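Local coordinates for putative heme binding protein (Tannerella forsythia, PDB 6EU8) that probably binds heme, as an HmuY-like protein, but in a way that differs from Porphyromonas gingivalis HmuY, at residues E84-G98 with V159-K173. Numbering follows the deposited sequence. Where two conformers were deposited one is given.
Sequences EAIATKETEFSKVTG and VFVVKFKDGSYAKIK
Lys-171 reaches from its strand across to the segment 88-98, with its 3-10 turn, a path showing how a long side chain serves apolar and polar partners in turn. Its CB lies 3.6 Å from Phe-93 CD1, the lysine and the phenylalanine running antiparallel as they pass. With CG beside the backbone N (chi1 -55°) and the chain extended beyond it, CD comes to 4.0 Å from Val-96 CB, and CE nears the Val-96 carbonyl. NZ donates to Val-96 O at 3.0 Å, in the carbonyl plane, and weakly to Phe-93 O at 3.3 Å, gathering two carbonyls of the 3-10 turn and its exit.

Nearby, Val-159 CG1 meets the Phe-93 ring at its edge and touches Val-96 CG2. Val-159 O takes two donors from one residue, Thr-88 N at 3.0 Å and Thr-88 OG1 at 2.7 Å, while Glu-90 N bonds to that same hydroxyl oxygen in an ST turn. Lys-173 NZ grips Thr-91 O and Lys-157 O. Strand 84-87 pairs antiparallel with 160-163, itself joined to 169-173 by a beta hairpin: a three-stranded antiparallel part of the larger sheet of this HmuY-family fold, with segment 88-98 folded over the face that carries Val-161 and Lys-171.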
loop_
_atom_site.group_PDB
_atom_site.type_symbol
_atom_site.label_atom_id
_atom_site.label_comp_id
_atom_site.label_asym_id
_atom_site.label_seq_id
_atom_site.Cartn_x
_atom_site.Cartn_y
_atom_site.Cartn_z
ATOM N N GLU A 84 6.923 -7.263 7.327
ATOM C CA GLU A 84 7.984 -6.289 7.606
ATOM C C GLU A 84 8.836 -6.066 6.369
ATOM O O GLU A 84 8.955 -6.974 5.521
ATOM C CB GLU A 84 8.798 -6.702 8.849
ATOM C CG GLU A 84 9.448 -8.085 8.759
ATOM C CD GLU A 84 10.128 -8.542 10.056
ATOM O OE1 GLU A 84 10.086 -7.834 11.081
ATOM O OE2 GLU A 84 10.734 -9.623 10.027
ATOM N N ALA A 85 9.397 -4.850 6.241
ATOM C CA ALA A 85 10.090 -4.441 5.008
ATOM C C ALA A 85 11.395 -3.676 5.230
ATOM O O ALA A 85 11.576 -3.037 6.260
ATOM C CB ALA A 85 9.136 -3.563 4.177
ATOM N N ILE A 86 12.284 -3.778 4.232
ATOM C CA ILE A 86 13.464 -2.911 4.033
ATOM C C ILE A 86 13.531 -2.379 2.620
ATOM O O ILE A 86 12.992 -2.969 1.688
ATOM C CB ILE A 86 14.843 -3.621 4.285
ATOM C CG1 ILE A 86 15.058 -4.803 3.324
ATOM C CG2 ILE A 86 14.948 -4.056 5.715
ATOM C CD1 ILE A 86 16.440 -5.432 3.427
ATOM N N ALA A 87 14.183 -1.213 2.480
ATOM C CA ALA A 87 14.612 -0.701 1.190
ATOM C C ALA A 87 16.089 -1.024 1.024
ATOM O O ALA A 87 16.919 -0.516 1.783
ATOM C CB ALA A 87 14.398 0.804 1.077
ATOM N N THR A 88 16.375 -1.842 0.032
ATOM C CA THR A 88 17.762 -2.153 -0.323
ATOM C C THR A 88 18.368 -1.002 -1.108
ATOM O O THR A 88 17.650 -0.129 -1.621
ATOM C CB THR A 88 17.916 -3.442 -1.159
ATOM O OG1 THR A 88 17.570 -3.242 -2.534
ATOM C CG2 THR A 88 17.122 -4.633 -0.585
ATOM N N LYS A 89 19.688 -1.031 -1.235
ATOM C CA LYS A 89 20.426 -0.121 -2.113
ATOM C C LYS A 89 20.454 -0.542 -3.566
ATOM O O LYS A 89 20.989 0.191 -4.404
ATOM C CB LYS A 89 21.868 0.046 -1.605
ATOM C CG LYS A 89 22.790 -1.147 -1.868
ATOM C CD LYS A 89 24.219 -0.842 -1.408
ATOM C CE LYS A 89 25.094 -2.096 -1.373
ATOM N NZ LYS A 89 25.404 -2.701 -2.706
ATOM N N GLU A 90 19.913 -1.715 -3.891
ATOM C CA GLU A 90 19.982 -2.261 -5.231
ATOM C C GLU A 90 18.861 -1.752 -6.121
ATOM O O GLU A 90 17.773 -1.386 -5.626
ATOM C CB GLU A 90 19.965 -3.811 -5.204
ATOM C CG GLU A 90 21.000 -4.464 -4.276
ATOM C CD GLU A 90 22.463 -4.113 -4.588
ATOM O OE1 GLU A 90 22.776 -3.775 -5.749
ATOM O OE2 GLU A 90 23.294 -4.161 -3.655
ATOM N N THR A 91 19.148 -1.716 -7.420
ATOM C CA THR A 91 18.181 -1.329 -8.445
ATOM C C THR A 91 17.744 -2.509 -9.325
ATOM O O THR A 91 16.832 -2.370 -10.121
ATOM C CB THR A 91 18.725 -0.154 -9.311
ATOM O OG1 THR A 91 17.640 0.662 -9.766
ATOM C CG2 THR A 91 19.531 -0.634 -10.531
ATOM N N GLU A 92 18.389 -3.669 -9.172
ATOM C CA GLU A 92 18.097 -4.855 -10.000
ATOM C C GLU A 92 17.883 -6.084 -9.115
ATOM O O GLU A 92 18.618 -6.301 -8.160
ATOM C CB GLU A 92 19.260 -5.125 -10.973
ATOM C CG GLU A 92 19.424 -4.068 -12.054
ATOM C CD GLU A 92 20.722 -4.199 -12.846
ATOM O OE1 GLU A 92 21.608 -5.005 -12.460
ATOM O OE2 GLU A 92 20.864 -3.469 -13.859
ATOM N N PHE A 93 16.890 -6.899 -9.460
ATOM C CA PHE A 93 16.558 -8.085 -8.647
ATOM C C PHE A 93 17.726 -9.067 -8.546
ATOM O O PHE A 93 17.958 -9.626 -7.476
ATOM C CB PHE A 93 15.382 -8.858 -9.218
ATOM C CG PHE A 93 14.047 -8.136 -9.171
ATOM C CD1 PHE A 93 13.620 -7.448 -8.032
ATOM C CD2 PHE A 93 13.186 -8.221 -10.256
ATOM C CE1 PHE A 93 12.364 -6.828 -8.015
ATOM C CE2 PHE A 93 11.940 -7.612 -10.240
ATOM C CZ PHE A 93 11.533 -6.911 -9.109
ATOM N N SER A 94 18.465 -9.247 -9.640
ATOM C CA SER A 94 19.610 -10.197 -9.633
ATOM C C SER A 94 20.735 -9.832 -8.641
ATOM O O SER A 94 21.549 -10.689 -8.282
ATOM C CB SER A 94 20.172 -10.388 -11.053
ATOM O OG SER A 94 20.619 -9.179 -11.631
ATOM N N LYS A 95 20.775 -8.576 -8.186
ATOM C CA LYS A 95 21.748 -8.115 -7.186
ATOM C C LYS A 95 21.316 -8.290 -5.728
ATOM O O LYS A 95 22.098 -8.032 -4.822
ATOM C CB LYS A 95 22.058 -6.635 -7.416
ATOM C CG LYS A 95 22.551 -6.285 -8.812
ATOM C CD LYS A 95 24.031 -6.565 -8.967
ATOM C CE LYS A 95 24.535 -6.127 -10.335
ATOM N NZ LYS A 95 25.913 -5.584 -10.231
ATOM N N VAL A 96 20.058 -8.679 -5.497
ATOM C CA VAL A 96 19.551 -8.962 -4.156
ATOM C C VAL A 96 19.604 -10.482 -4.039
ATOM O O VAL A 96 18.808 -11.172 -4.666
ATOM C CB VAL A 96 18.107 -8.429 -3.995
ATOM C CG1 VAL A 96 17.556 -8.737 -2.614
ATOM C CG2 VAL A 96 18.073 -6.920 -4.276
ATOM N N THR A 97 20.588 -10.990 -3.301
ATOM C CA THR A 97 20.818 -12.434 -3.252
ATOM C C THR A 97 20.089 -12.982 -2.038
ATOM O O THR A 97 20.414 -12.639 -0.899
ATOM C CB THR A 97 22.325 -12.810 -3.271
ATOM O OG1 THR A 97 23.066 -11.985 -2.366
ATOM C CG2 THR A 97 22.894 -12.625 -4.682
ATOM N N GLY A 98 19.073 -13.798 -2.301
ATOM C CA GLY A 98 18.303 -14.440 -1.236
ATOM C C GLY A 98 17.517 -13.436 -0.423
ATOM O O GLY A 98 17.138 -12.377 -0.930
ATOM N N VAL A 159 14.987 -1.431 -5.022
ATOM C CA VAL A 159 14.309 -2.722 -4.791
ATOM C C VAL A 159 14.008 -2.839 -3.297
ATOM O O VAL A 159 14.905 -2.732 -2.453
ATOM C CB VAL A 159 15.193 -3.932 -5.238
ATOM C CG1 VAL A 159 14.539 -5.275 -4.912
ATOM C CG2 VAL A 159 15.415 -3.886 -6.747
ATOM N N PHE A 160 12.721 -3.049 -2.971
ATOM C CA PHE A 160 12.263 -3.361 -1.619
ATOM C C PHE A 160 12.212 -4.876 -1.393
ATOM O O PHE A 160 11.975 -5.637 -2.330
ATOM C CB PHE A 160 10.864 -2.731 -1.309
ATOM C CG PHE A 160 10.854 -1.223 -1.360
ATOM C CD1 PHE A 160 10.679 -0.562 -2.565
ATOM C CD2 PHE A 160 11.001 -0.483 -0.214
ATOM C CE1 PHE A 160 10.700 0.851 -2.641
ATOM C CE2 PHE A 160 11.001 0.920 -0.270
ATOM C CZ PHE A 160 10.847 1.585 -1.485
ATOM N N VAL A 161 12.455 -5.285 -0.155
ATOM C CA VAL A 161 12.221 -6.675 0.237
ATOM C C VAL A 161 11.220 -6.692 1.394
ATOM O O VAL A 161 11.394 -5.991 2.386
ATOM C CB VAL A 161 13.518 -7.424 0.606
ATOM C CG1 VAL A 161 13.166 -8.877 0.961
ATOM C CG2 VAL A 161 14.520 -7.389 -0.570
ATOM N N VAL A 162 10.190 -7.515 1.249
ATOM C CA VAL A 162 9.140 -7.666 2.248
ATOM C C VAL A 162 9.071 -9.134 2.692
ATOM O O VAL A 162 8.950 -10.016 1.841
ATOM C CB VAL A 162 7.764 -7.246 1.696
ATOM C CG1 VAL A 162 6.758 -7.115 2.826
ATOM C CG2 VAL A 162 7.844 -5.904 0.945
ATOM N N LYS A 163 9.110 -9.338 4.007
ATOM C CA LYS A 163 8.950 -10.673 4.650
ATOM C C LYS A 163 7.540 -10.814 5.178
ATOM O O LYS A 163 7.052 -9.894 5.886
ATOM C CB LYS A 163 9.897 -10.822 5.856
ATOM C CG LYS A 163 11.378 -10.758 5.548
ATOM C CD LYS A 163 12.260 -10.437 6.765
ATOM C CE LYS A 163 12.454 -11.610 7.702
ATOM N NZ LYS A 163 13.676 -11.383 8.520
ATOM N N PHE A 164 6.886 -11.956 4.881
ATOM C CA PHE A 164 5.472 -12.190 5.211
ATOM C C PHE A 164 5.265 -13.153 6.388
ATOM O O PHE A 164 6.210 -13.841 6.802
ATOM C CB PHE A 164 4.714 -12.634 3.966
ATOM C CG PHE A 164 4.795 -11.626 2.849
ATOM C CD1 PHE A 164 4.191 -10.377 3.002
ATOM C CD2 PHE A 164 5.505 -11.894 1.683
ATOM C CE1 PHE A 164 4.302 -9.419 2.003
ATOM C CE2 PHE A 164 5.600 -10.945 0.666
ATOM C CZ PHE A 164 5.000 -9.701 0.839
ATOM N N LYS A 165 4.038 -13.149 6.929
ATOM C CA LYS A 165 3.725 -13.846 8.187
ATOM C C LYS A 165 3.890 -15.368 8.119
ATOM O O LYS A 165 4.074 -16.001 9.169
ATOM C CB LYS A 165 2.324 -13.483 8.704
ATOM C CG LYS A 165 1.160 -13.992 7.883
ATOM C CD LYS A 165 -0.168 -13.484 8.420
ATOM C CE LYS A 165 -1.324 -14.013 7.582
ATOM N NZ LYS A 165 -2.553 -14.223 8.405
ATOM N N ASP A 166 3.828 -15.934 6.909
ATOM C CA ASP A 166 4.124 -17.368 6.688
ATOM C C ASP A 166 5.603 -17.742 6.396
ATOM O O ASP A 166 5.906 -18.912 6.129
ATOM C CB ASP A 166 3.178 -17.955 5.622
ATOM C CG ASP A 166 3.488 -17.485 4.217
ATOM O OD1 ASP A 166 4.117 -16.405 4.084
ATOM O OD2 ASP A 166 3.076 -18.185 3.258
ATOM N N GLY A 167 6.527 -16.790 6.462
ATOM C CA GLY A 167 7.926 -17.029 6.078
ATOM C C GLY A 167 8.294 -16.811 4.601
ATOM O O GLY A 167 9.486 -16.827 4.263
ATOM N N SER A 168 7.302 -16.598 3.736
ATOM C CA SER A 168 7.577 -16.209 2.359
ATOM C C SER A 168 8.181 -14.808 2.349
ATOM O O SER A 168 8.293 -14.141 3.386
ATOM C CB SER A 168 6.305 -16.238 1.520
ATOM O OG SER A 168 5.785 -17.555 1.382
ATOM N N TYR A 169 8.652 -14.409 1.178
ATOM C CA TYR A 169 9.177 -13.041 0.971
ATOM C C TYR A 169 9.147 -12.655 -0.498
ATOM O O TYR A 169 9.072 -13.501 -1.375
ATOM C CB TYR A 169 10.579 -12.885 1.558
ATOM C CG TYR A 169 11.631 -13.773 0.934
ATOM C CD1 TYR A 169 11.880 -15.059 1.443
ATOM C CD2 TYR A 169 12.426 -13.318 -0.120
ATOM C CE1 TYR A 169 12.870 -15.863 0.886
ATOM C CE2 TYR A 169 13.404 -14.131 -0.693
ATOM C CZ TYR A 169 13.622 -15.393 -0.181
ATOM O OH TYR A 169 14.602 -16.205 -0.735
ATOM N N ALA A 170 9.121 -11.341 -0.753
ATOM C CA ALA A 170 9.199 -10.821 -2.126
ATOM C C ALA A 170 10.190 -9.680 -2.243
ATOM O O ALA A 170 10.390 -8.889 -1.306
ATOM C CB ALA A 170 7.847 -10.356 -2.597
ATOM N N LYS A 171 10.818 -9.643 -3.423
ATOM C CA LYS A 171 11.512 -8.460 -3.944
ATOM C C LYS A 171 10.522 -7.705 -4.796
ATOM O O LYS A 171 9.880 -8.281 -5.685
ATOM C CB LYS A 171 12.695 -8.890 -4.817
ATOM C CG LYS A 171 13.689 -9.824 -4.130
ATOM C CD LYS A 171 14.714 -10.294 -5.152
ATOM C CE LYS A 171 15.307 -11.649 -4.819
ATOM N NZ LYS A 171 16.213 -12.036 -5.949
ATOM N N ILE A 172 10.393 -6.390 -4.552
ATOM C CA ILE A 172 9.414 -5.554 -5.256
ATOM C C ILE A 172 10.079 -4.275 -5.808
ATOM O O ILE A 172 10.811 -3.614 -5.078
ATOM C CB ILE A 172 8.248 -5.150 -4.302
ATOM C CG1 ILE A 172 7.556 -6.388 -3.671
ATOM C CG2 ILE A 172 7.246 -4.289 -5.052
ATOM C CD1 ILE A 172 6.460 -6.079 -2.648
ATOM N N LYS A 173 9.853 -3.998 -7.091
ATOM C CA LYS A 173 10.287 -2.737 -7.715
ATOM C C LYS A 173 9.063 -2.070 -8.314
ATOM O O LYS A 173 8.424 -2.595 -9.231
ATOM C CB LYS A 173 11.341 -2.992 -8.808
ATOM C CG LYS A 173 11.894 -1.692 -9.405
ATOM C CD LYS A 173 13.386 -1.753 -9.694
ATOM C CE LYS A 173 13.826 -0.614 -10.620
ATOM N NZ LYS A 173 15.169 -0.064 -10.263
#